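Local atomic coordinates of amine Dehydrogenase (Pseudomonas putida, PDB entry 1JMX), a protein that probably transfers electrons through two covalently bound hemes c, as the alpha subunit of a quinohemoprotein amine dehydrogenase. Residues 185-190 with 286-291; 300-305 with 334-339; 344-349 with 358-363. All coordinates share one frame; numbering follows the deposited sequence.

Contact 1 of 3, residues 185-190 with 286-291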
loop_
_atom_site.group_PDB
_atom_site.type_symbol
_atom_site.label_atom_id
_atom_site.label_comp_id
_atom_site.label_asym_id
_atom_site.label_seq_id
_atom_site.Cartn_x
_atom_site.Cartn_y
_atom_site.Cartn_z
ATOM N N ALA A 185 -30.529 16.749 16.349
ATOM C CA ALA A 185 -30.996 16.918 14.976
ATOM C C ALA A 185 -29.798 16.752 14.060
ATOM O O ALA A 185 -28.769 17.395 14.264
ATOM C CB ALA A 185 -31.605 18.309 14.790
ATOM N N PHE A 186 -29.907 15.882 13.066
ATOM C CA PHE A 186 -28.796 15.688 12.149
ATOM C C PHE A 186 -29.127 15.889 10.670
ATOM O O PHE A 186 -30.281 15.788 10.234
ATOM C CB PHE A 186 -28.112 14.323 12.377
ATOM C CG PHE A 186 -28.916 13.137 11.909
ATOM C CD1 PHE A 186 -29.682 12.402 12.807
ATOM C CD2 PHE A 186 -28.890 12.741 10.571
ATOM C CE1 PHE A 186 -30.411 11.289 12.385
ATOM C CE2 PHE A 186 -29.617 11.631 10.139
ATOM C CZ PHE A 186 -30.379 10.903 11.049
ATOM N N SER A 187 -28.075 16.175 9.915
ATOM C CA SER A 187 -28.148 16.387 8.483
ATOM C C SER A 187 -26.889 15.745 7.918
ATOM O O SER A 187 -25.846 15.730 8.567
ATOM C CB SER A 187 -28.155 17.884 8.173
ATOM O OG SER A 187 -28.235 18.102 6.784
ATOM N N GLY A 188 -26.992 15.209 6.714
ATOM C CA GLY A 188 -25.850 14.575 6.095
ATOM C C GLY A 188 -26.082 14.317 4.622
ATOM O O GLY A 188 -27.168 14.571 4.100
ATOM N N HIS A 189 -25.061 13.794 3.954
ATOM C CA HIS A 189 -25.147 13.504 2.536
ATOM C C HIS A 189 -24.306 12.299 2.154
ATOM O O HIS A 189 -23.136 12.207 2.524
ATOM C CB HIS A 189 -24.677 14.713 1.726
ATOM C CG HIS A 189 -24.843 14.547 0.248
ATOM N ND1 HIS A 189 -23.942 13.853 -0.529
ATOM C CD2 HIS A 189 -25.825 14.954 -0.590
ATOM C CE1 HIS A 189 -24.363 13.833 -1.779
ATOM N NE2 HIS A 189 -25.504 14.494 -1.843
ATOM N N MET A 190 -24.909 11.373 1.424
ATOM C CA MET A 190 -24.195 10.198 0.959
ATOM C C MET A 190 -23.951 10.354 -0.543
ATOM O O MET A 190 -24.889 10.545 -1.313
ATOM C CB MET A 190 -24.996 8.928 1.234
ATOM C CG MET A 190 -24.245 7.650 0.882
ATOM S SD MET A 190 -25.206 6.160 1.157
ATOM C CE MET A 190 -24.741 5.774 2.819
ATOM N N LEU A 286 -29.389 26.281 12.609
ATOM C CA LEU A 286 -30.000 26.018 11.318
ATOM C C LEU A 286 -28.935 25.223 10.568
ATOM O O LEU A 286 -27.958 25.790 10.070
ATOM C CB LEU A 286 -30.327 27.342 10.618
ATOM C CG LEU A 286 -31.163 27.321 9.339
ATOM C CD1 LEU A 286 -32.371 26.412 9.490
ATOM C CD2 LEU A 286 -31.590 28.743 9.018
ATOM N N LEU A 287 -29.095 23.900 10.576
ATOM C CA LEU A 287 -28.165 22.965 9.949
ATOM C C LEU A 287 -27.994 23.010 8.435
ATOM O O LEU A 287 -26.879 23.190 7.945
ATOM C CB LEU A 287 -28.507 21.529 10.343
ATOM C CG LEU A 287 -28.052 20.997 11.698
ATOM C CD1 LEU A 287 -28.315 19.494 11.728
ATOM C CD2 LEU A 287 -26.564 21.276 11.896
ATOM N N ALA A 288 -29.080 22.792 7.698
ATOM C CA ALA A 288 -29.004 22.771 6.244
ATOM C C ALA A 288 -30.334 23.002 5.515
ATOM O O ALA A 288 -31.403 22.998 6.123
ATOM C CB ALA A 288 -28.398 21.442 5.798
ATOM N N VAL A 289 -30.229 23.252 4.210
ATOM C CA VAL A 289 -31.369 23.448 3.325
ATOM C C VAL A 289 -31.232 22.238 2.408
ATOM O O VAL A 289 -30.136 21.952 1.929
ATOM C CB VAL A 289 -31.221 24.731 2.455
ATOM C CG1 VAL A 289 -32.537 25.073 1.784
ATOM C CG2 VAL A 289 -30.733 25.891 3.283
ATOM N N GLN A 290 -32.317 21.505 2.186
ATOM C CA GLN A 290 -32.263 20.327 1.327
ATOM C C GLN A 290 -33.437 20.319 0.349
ATOM O O GLN A 290 -34.564 20.050 0.740
ATOM C CB GLN A 290 -32.295 19.046 2.178
ATOM C CG GLN A 290 -31.252 18.993 3.300
ATOM C CD GLN A 290 -31.237 17.662 4.034
ATOM O OE1 GLN A 290 -32.200 16.907 3.991
ATOM N NE2 GLN A 290 -30.131 17.365 4.701
ATOM N N PRO A 291 -33.184 20.580 -0.946
ATOM C CA PRO A 291 -31.909 20.887 -1.607
ATOM C C PRO A 291 -31.415 22.279 -1.270
ATOM O O PRO A 291 -32.165 23.099 -0.739
ATOM C CB PRO A 291 -32.263 20.817 -3.093
ATOM C CG PRO A 291 -33.494 19.954 -3.134
ATOM C CD PRO A 291 -34.255 20.443 -1.948
#

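Contact 2 of 3, residues 300-305 with 334-339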
loop_
_atom_site.group_PDB
_atom_site.type_symbol
_atom_site.label_atom_id
_atom_site.label_comp_id
_atom_site.label_asym_id
_atom_site.label_seq_id
_atom_site.Cartn_x
_atom_site.Cartn_y
_atom_site.Cartn_z
ATOM N N SER A 300 -40.109 23.789 -6.262
ATOM C CA SER A 300 -39.362 22.743 -5.574
ATOM C C SER A 300 -39.714 22.583 -4.106
ATOM O O SER A 300 -39.983 23.564 -3.409
ATOM C CB SER A 300 -37.857 23.002 -5.701
ATOM O OG SER A 300 -37.105 22.080 -4.931
ATOM N N GLU A 301 -39.712 21.329 -3.657
ATOM C CA GLU A 301 -39.994 21.001 -2.267
ATOM C C GLU A 301 -38.671 21.137 -1.522
ATOM O O GLU A 301 -37.721 20.398 -1.787
ATOM C CB GLU A 301 -40.518 19.567 -2.160
ATOM C CG GLU A 301 -41.394 19.270 -0.923
ATOM C CD GLU A 301 -40.614 18.811 0.307
ATOM O OE1 GLU A 301 -40.008 17.706 0.262
ATOM O OE2 GLU A 301 -40.634 19.541 1.331
ATOM N N ILE A 302 -38.581 22.148 -0.666
ATOM C CA ILE A 302 -37.379 22.373 0.108
ATOM C C ILE A 302 -37.663 22.108 1.576
ATOM O O ILE A 302 -38.716 22.466 2.095
ATOM C CB ILE A 302 -36.877 23.807 -0.052
ATOM C CG1 ILE A 302 -36.452 24.047 -1.495
ATOM C CG2 ILE A 302 -35.718 24.074 0.879
ATOM C CD1 ILE A 302 -35.856 25.418 -1.729
ATOM N N THR A 303 -36.720 21.454 2.238
ATOM C CA THR A 303 -36.861 21.165 3.649
ATOM C C THR A 303 -35.661 21.708 4.422
ATOM O O THR A 303 -34.525 21.615 3.975
ATOM C CB THR A 303 -37.097 19.658 3.911
ATOM O OG1 THR A 303 -36.272 19.216 4.997
ATOM C CG2 THR A 303 -36.831 18.827 2.669
ATOM N N LEU A 304 -35.949 22.389 5.525
ATOM C CA LEU A 304 -34.929 22.975 6.382
ATOM C C LEU A 304 -34.687 22.055 7.567
ATOM O O LEU A 304 -35.628 21.538 8.170
ATOM C CB LEU A 304 -35.362 24.365 6.868
ATOM C CG LEU A 304 -35.440 25.508 5.846
ATOM C CD1 LEU A 304 -34.093 25.667 5.144
ATOM C CD2 LEU A 304 -36.545 25.254 4.829
ATOM N N VAL A 305 -33.417 21.821 7.871
ATOM C CA VAL A 305 -33.038 20.947 8.975
ATOM C C VAL A 305 -32.372 21.811 10.030
ATOM O O VAL A 305 -31.652 22.759 9.696
ATOM C CB VAL A 305 -32.041 19.850 8.505
ATOM C CG1 VAL A 305 -31.890 18.774 9.569
ATOM C CG2 VAL A 305 -32.504 19.245 7.190
ATOM N N LEU A 334 -41.376 22.674 3.013
ATOM C CA LEU A 334 -42.149 23.665 2.291
ATOM C C LEU A 334 -42.045 23.546 0.789
ATOM O O LEU A 334 -41.177 22.857 0.251
ATOM C CB LEU A 334 -41.756 25.078 2.744
ATOM C CG LEU A 334 -40.266 25.438 2.804
ATOM C CD1 LEU A 334 -39.773 25.937 1.443
ATOM C CD2 LEU A 334 -40.056 26.515 3.857
ATOM N N LYS A 335 -43.003 24.162 0.117
ATOM C CA LYS A 335 -43.015 24.172 -1.331
ATOM C C LYS A 335 -42.548 25.576 -1.650
ATOM O O LYS A 335 -42.993 26.537 -1.018
ATOM C CB LYS A 335 -44.430 23.964 -1.861
ATOM C CG LYS A 335 -44.457 23.536 -3.304
ATOM C CD LYS A 335 -44.076 22.071 -3.431
ATOM C CE LYS A 335 -45.160 21.166 -2.831
ATOM N NZ LYS A 335 -44.846 19.708 -2.998
ATOM N N ALA A 336 -41.605 25.698 -2.572
ATOM C CA ALA A 336 -41.106 27.013 -2.924
ATOM C C ALA A 336 -41.166 27.194 -4.417
ATOM O O ALA A 336 -41.258 26.223 -5.174
ATOM C CB ALA A 336 -39.687 27.198 -2.429
ATOM N N ARG A 337 -41.107 28.447 -4.838
ATOM C CA ARG A 337 -41.155 28.775 -6.251
ATOM C C ARG A 337 -40.294 29.994 -6.462
ATOM O O ARG A 337 -40.433 30.971 -5.749
ATOM C CB ARG A 337 -42.593 29.093 -6.680
ATOM C CG ARG A 337 -42.783 29.239 -8.182
ATOM C CD ARG A 337 -44.206 29.681 -8.519
ATOM N NE ARG A 337 -45.211 28.887 -7.806
ATOM C CZ ARG A 337 -46.180 29.408 -7.051
ATOM N NH1 ARG A 337 -46.289 30.727 -6.907
ATOM N NH2 ARG A 337 -47.036 28.610 -6.423
ATOM N N ALA A 338 -39.373 29.908 -7.413
ATOM C CA ALA A 338 -38.500 31.031 -7.737
ATOM C C ALA A 338 -39.055 31.653 -9.012
ATOM O O ALA A 338 -39.532 30.942 -9.902
ATOM C CB ALA A 338 -37.067 30.554 -7.955
ATOM N N ALA A 339 -39.054 32.980 -9.071
ATOM C CA ALA A 339 -39.554 33.686 -10.245
ATOM C C ALA A 339 -38.571 33.459 -11.373
ATOM O O ALA A 339 -37.375 33.270 -11.125
ATOM C CB ALA A 339 -39.675 35.177 -9.952
#

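Contact 3 of 3, residues 344-349 with 358-363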
loop_
_atom_site.group_PDB
_atom_site.type_symbol
_atom_site.label_atom_id
_atom_site.label_comp_id
_atom_site.label_asym_id
_atom_site.label_seq_id
_atom_site.Cartn_x
_atom_site.Cartn_y
_atom_site.Cartn_z
ATOM N N PRO A 344 -29.784 35.290 -10.216
ATOM C CA PRO A 344 -28.941 34.175 -9.774
ATOM C C PRO A 344 -27.983 34.595 -8.650
ATOM O O PRO A 344 -27.395 35.671 -8.698
ATOM C CB PRO A 344 -28.191 33.799 -11.052
ATOM C CG PRO A 344 -28.052 35.112 -11.758
ATOM C CD PRO A 344 -29.436 35.700 -11.588
ATOM N N GLY A 345 -27.870 33.765 -7.618
ATOM C CA GLY A 345 -26.981 34.069 -6.510
ATOM C C GLY A 345 -27.408 33.350 -5.249
ATOM O O GLY A 345 -28.478 32.737 -5.207
ATOM N N GLN A 346 -26.581 33.432 -4.212
ATOM C CA GLN A 346 -26.892 32.774 -2.950
ATOM C C GLN A 346 -27.885 33.608 -2.124
ATOM O O GLN A 346 -27.878 34.838 -2.163
ATOM C CB GLN A 346 -25.607 32.493 -2.143
ATOM C CG GLN A 346 -24.572 31.560 -2.814
ATOM C CD GLN A 346 -24.790 30.055 -2.542
ATOM O OE1 GLN A 346 -25.555 29.663 -1.651
ATOM N NE2 GLN A 346 -24.096 29.211 -3.312
ATOM N N ARG A 347 -28.739 32.923 -1.377
ATOM C CA ARG A 347 -29.740 33.581 -0.539
ATOM C C ARG A 347 -29.538 33.193 0.914
ATOM O O ARG A 347 -29.346 32.015 1.228
ATOM C CB ARG A 347 -31.146 33.164 -0.970
ATOM C CG ARG A 347 -31.497 33.609 -2.374
ATOM C CD ARG A 347 -31.626 35.124 -2.435
ATOM N NE ARG A 347 -31.345 35.653 -3.765
ATOM C CZ ARG A 347 -32.003 35.328 -4.873
ATOM N NH1 ARG A 347 -33.010 34.466 -4.847
ATOM N NH2 ARG A 347 -31.627 35.851 -6.025
ATOM N N GLU A 348 -29.534 34.177 1.802
ATOM C CA GLU A 348 -29.376 33.854 3.201
ATOM C C GLU A 348 -30.724 33.385 3.688
ATOM O O GLU A 348 -31.660 34.172 3.783
ATOM C CB GLU A 348 -28.901 35.055 4.010
ATOM C CG GLU A 348 -27.600 34.791 4.785
ATOM C CD GLU A 348 -27.708 33.657 5.825
ATOM O OE1 GLU A 348 -28.191 32.537 5.494
ATOM O OE2 GLU A 348 -27.283 33.882 6.987
ATOM N N VAL A 349 -30.840 32.078 3.903
ATOM C CA VAL A 349 -32.082 31.473 4.382
ATOM C C VAL A 349 -32.274 31.771 5.867
ATOM O O VAL A 349 -31.302 31.951 6.602
ATOM C CB VAL A 349 -32.075 29.940 4.148
ATOM C CG1 VAL A 349 -33.348 29.306 4.663
ATOM C CG2 VAL A 349 -31.918 29.643 2.662
ATOM N N ASN A 358 -27.226 28.833 3.142
ATOM C CA ASN A 358 -27.490 29.555 1.910
ATOM C C ASN A 358 -28.228 28.716 0.877
ATOM O O ASN A 358 -28.170 27.486 0.904
ATOM C CB ASN A 358 -26.195 30.121 1.330
ATOM C CG ASN A 358 -25.552 31.157 2.242
ATOM O OD1 ASN A 358 -26.240 31.890 2.958
ATOM N ND2 ASN A 358 -24.224 31.216 2.224
ATOM N N LEU A 359 -28.973 29.401 0.010
ATOM C CA LEU A 359 -29.749 28.765 -1.059
ATOM C C LEU A 359 -29.302 29.370 -2.385
ATOM O O LEU A 359 -29.386 30.583 -2.581
ATOM C CB LEU A 359 -31.247 29.028 -0.855
ATOM C CG LEU A 359 -32.269 28.304 -1.735
ATOM C CD1 LEU A 359 -32.100 26.812 -1.615
ATOM C CD2 LEU A 359 -33.674 28.692 -1.300
ATOM N N ALA A 360 -28.796 28.532 -3.281
ATOM C CA ALA A 360 -28.339 29.013 -4.577
ATOM C C ALA A 360 -29.490 29.080 -5.556
ATOM O O ALA A 360 -30.163 28.083 -5.800
ATOM C CB ALA A 360 -27.251 28.106 -5.127
ATOM N N VAL A 361 -29.770 30.281 -6.043
ATOM C CA VAL A 361 -30.818 30.476 -7.033
ATOM C C VAL A 361 -30.015 30.586 -8.308
ATOM O O VAL A 361 -29.062 31.353 -8.360
ATOM C CB VAL A 361 -31.588 31.789 -6.808
ATOM C CG1 VAL A 361 -32.597 32.009 -7.937
ATOM C CG2 VAL A 361 -32.294 31.739 -5.484
ATOM N N TYR A 362 -30.353 29.802 -9.323
ATOM C CA TYR A 362 -29.585 29.872 -10.553
ATOM C C TYR A 362 -30.454 29.889 -11.791
ATOM O O TYR A 362 -31.606 29.458 -11.759
ATOM C CB TYR A 362 -28.591 28.704 -10.629
ATOM C CG TYR A 362 -29.223 27.363 -10.934
ATOM C CD1 TYR A 362 -29.157 26.821 -12.219
ATOM C CD2 TYR A 362 -29.881 26.631 -9.941
ATOM C CE1 TYR A 362 -29.728 25.587 -12.514
ATOM C CE2 TYR A 362 -30.456 25.388 -10.225
ATOM C CZ TYR A 362 -30.372 24.878 -11.515
ATOM O OH TYR A 362 -30.924 23.660 -11.813
ATOM N N ASP A 363 -29.872 30.370 -12.888
ATOM C CA ASP A 363 -30.576 30.436 -14.164
ATOM C C ASP A 363 -30.127 29.354 -15.137
ATOM O O ASP A 363 -30.962 28.666 -15.729
ATOM C CB ASP A 363 -30.478 31.844 -14.800
ATOM C CG ASP A 363 -29.053 32.409 -14.838
ATOM O OD1 ASP A 363 -28.092 31.765 -14.339
ATOM O OD2 ASP A 363 -28.902 33.526 -15.388
#

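Contact 1 of 3, residues 185-190 with 286-291
Leu287 lays its CD1 methyl against the backbone of strand 185-190. CD1 of Leu287 lies 3.3 Å from O of Ala185. The same CD1 of Leu287 is 3.8 Å from N of Ser187. It also packs on the side chain there, with CD1 of Leu287 3.9 Å from CB of Ser187. The leucine is extended toward this branch, CD1 being anti to CA (chi2 -171°). Thr277 and Val279 of strand 269-280 touch the same side chain. CB of Ala288 also lies 3.5 Å from the hydroxyl OG of Ser187, a methyl-to-hydroxyl van der Waals contact.

Leu287 and Ala288 form a classic beta bulge facing Val305 on the adjacent strand 299-307. Both of these consecutive residues point their CB toward strand 185-190. That strand is the first of an eight-stranded antiparallel barrel, whereas strand 285-295 belongs to the mixed sheet of the following domain. The two segments meet at 45°, with their axes 7.1 Å apart at the closest point. No clear hydrogen bond joins their backbones; the meeting is made mainly by Ser187 from one side and by Leu287, Ala288 and Gln290 from the other.

The polar part of the contact centres on Ser187 and Gln290. OG of Ser187 points anti to its backbone N (chi1 -180°), which brings it 2.9 Å from NE2 of Gln290. The glutamine chain runs straight beyond CG to get there. Its amide is held at both ends by the barrel strand 194-204: OE1 is hydrogen-bonded to NE of Arg197, and NE2 to O of Val196. These two bonds fix the rotation of a buried amide.

Contact 2 of 3, residues 300-305 with 334-339
The carbonyl O of Leu334 is gripped twice by strand 300-305. O of Leu334 accepts a 2.8 Å hydrogen bond from N of Ile302, the donor tilted 22° from the carbonyl plane. A CA-H...O contact joins it, CA of Glu301 being 3.3 Å from O of Leu334. The pair is closed by N of Leu334, which gives a 2.8 Å bond to O of Ile302. Ser300 and Ala336 form the next hydrogen-bonded pair, N of Ser300 lying 2.9 Å from O of Ala336, and the reverse bond is similar. Glu301 and Lys335 are the non-hydrogen-bonded pair between them.

These are antiparallel neighbours in the mixed sheet of a domain assigned to the E-set clan. Strand 299-307 lies between strands 285-295 and 331-338.

One face carries Ser300, Ile302, Leu334 and Ala336. Leu334 has CG wedged between its backbone N and carbonyl carbon (chi1 49°). Its two methyls divide the work: CD1 of Leu334 is 3.9 Å from CB of Ile302, and CD2 of Leu334 is 3.9 Å from CD2 of Leu304.

On the other face Glu301 and Lys335 cross at about a right angle. Their charges do not meet, OE2 of Glu301 being 6.0 Å from NZ of Lys335. The carboxylate instead makes a long, weak ion pair with Arg333.

Contact 3 of 3, residues 344-349 with 358-363
The amide of Gln346 meets the side chain of Asn358 at about a right angle, the two amide planes being 60° apart. OE1 of Gln346 comes 3.1 Å from CB of Asn358. At the other end of the amide, NE2 of Gln346 lies 3.8 Å from CB of Ala360. The bend at chi2 of Gln346 turns the group back over strand 358-362. The carboxylate of Glu348 stands nearly perpendicular to the Asn358 amide, at 86°. On the opposite face of the hairpin, O of Gly345 sits over one face of the Arg347 guanidinium, offset toward its rim. CG of Arg347 is 3.7 Å from CG2 of Val361.

The backbones form the beta hairpin of strands 345-351 and 354-362. Gly345 and Val361 exchange two hydrogen bonds, with N of Gly345 2.8 Å from O of Val361. Arg347 and Leu359 do the same, with N of Arg347 2.7 Å from O of Leu359. Gly345 takes backbone angles (phi 157°) at which a CB would jam against O of Pro344.

Val349 packs its CG2 3.6 Å from CB of Leu359. Tyr362 turns away, and its OH is hydrogen-bonded to Asp472. The hairpin is therefore two-sided. One face is polar and exposed at Gln346, Glu348 and Asn358, while buried Ala360 beside Gln346 meets Leu407 of strand 406-420. Leu359 and Val361 with the aliphatic part of Arg347 make the other.

In the fold
Contacts 2 and 3 are strand pairings within one mixed sheet, and contact 1 joins that sheet to the neighbouring barrel. Strand 285-295 ties them together: it lies between strands 299-307 and 354-362, so 286-291 borders both pairings. N of Gln290 is 2.8 Å from O of Thr303, a probable hydrogen bond. Val289 faces away from the barrel and meets Ile302, Leu304, Val349 and Leu359. All three contacts are partly buried and lie away from the hemes; contact 3 has four exposed residues of twelve touching, contacts 1 and 2 none. Contact 1 relies on side chains, including a buried glutamine. Contacts 2 and 3 rely on backbone bonds, with polar or charged residues on one face (Glu301 and Lys335; Gln346, Glu348 and Asn358).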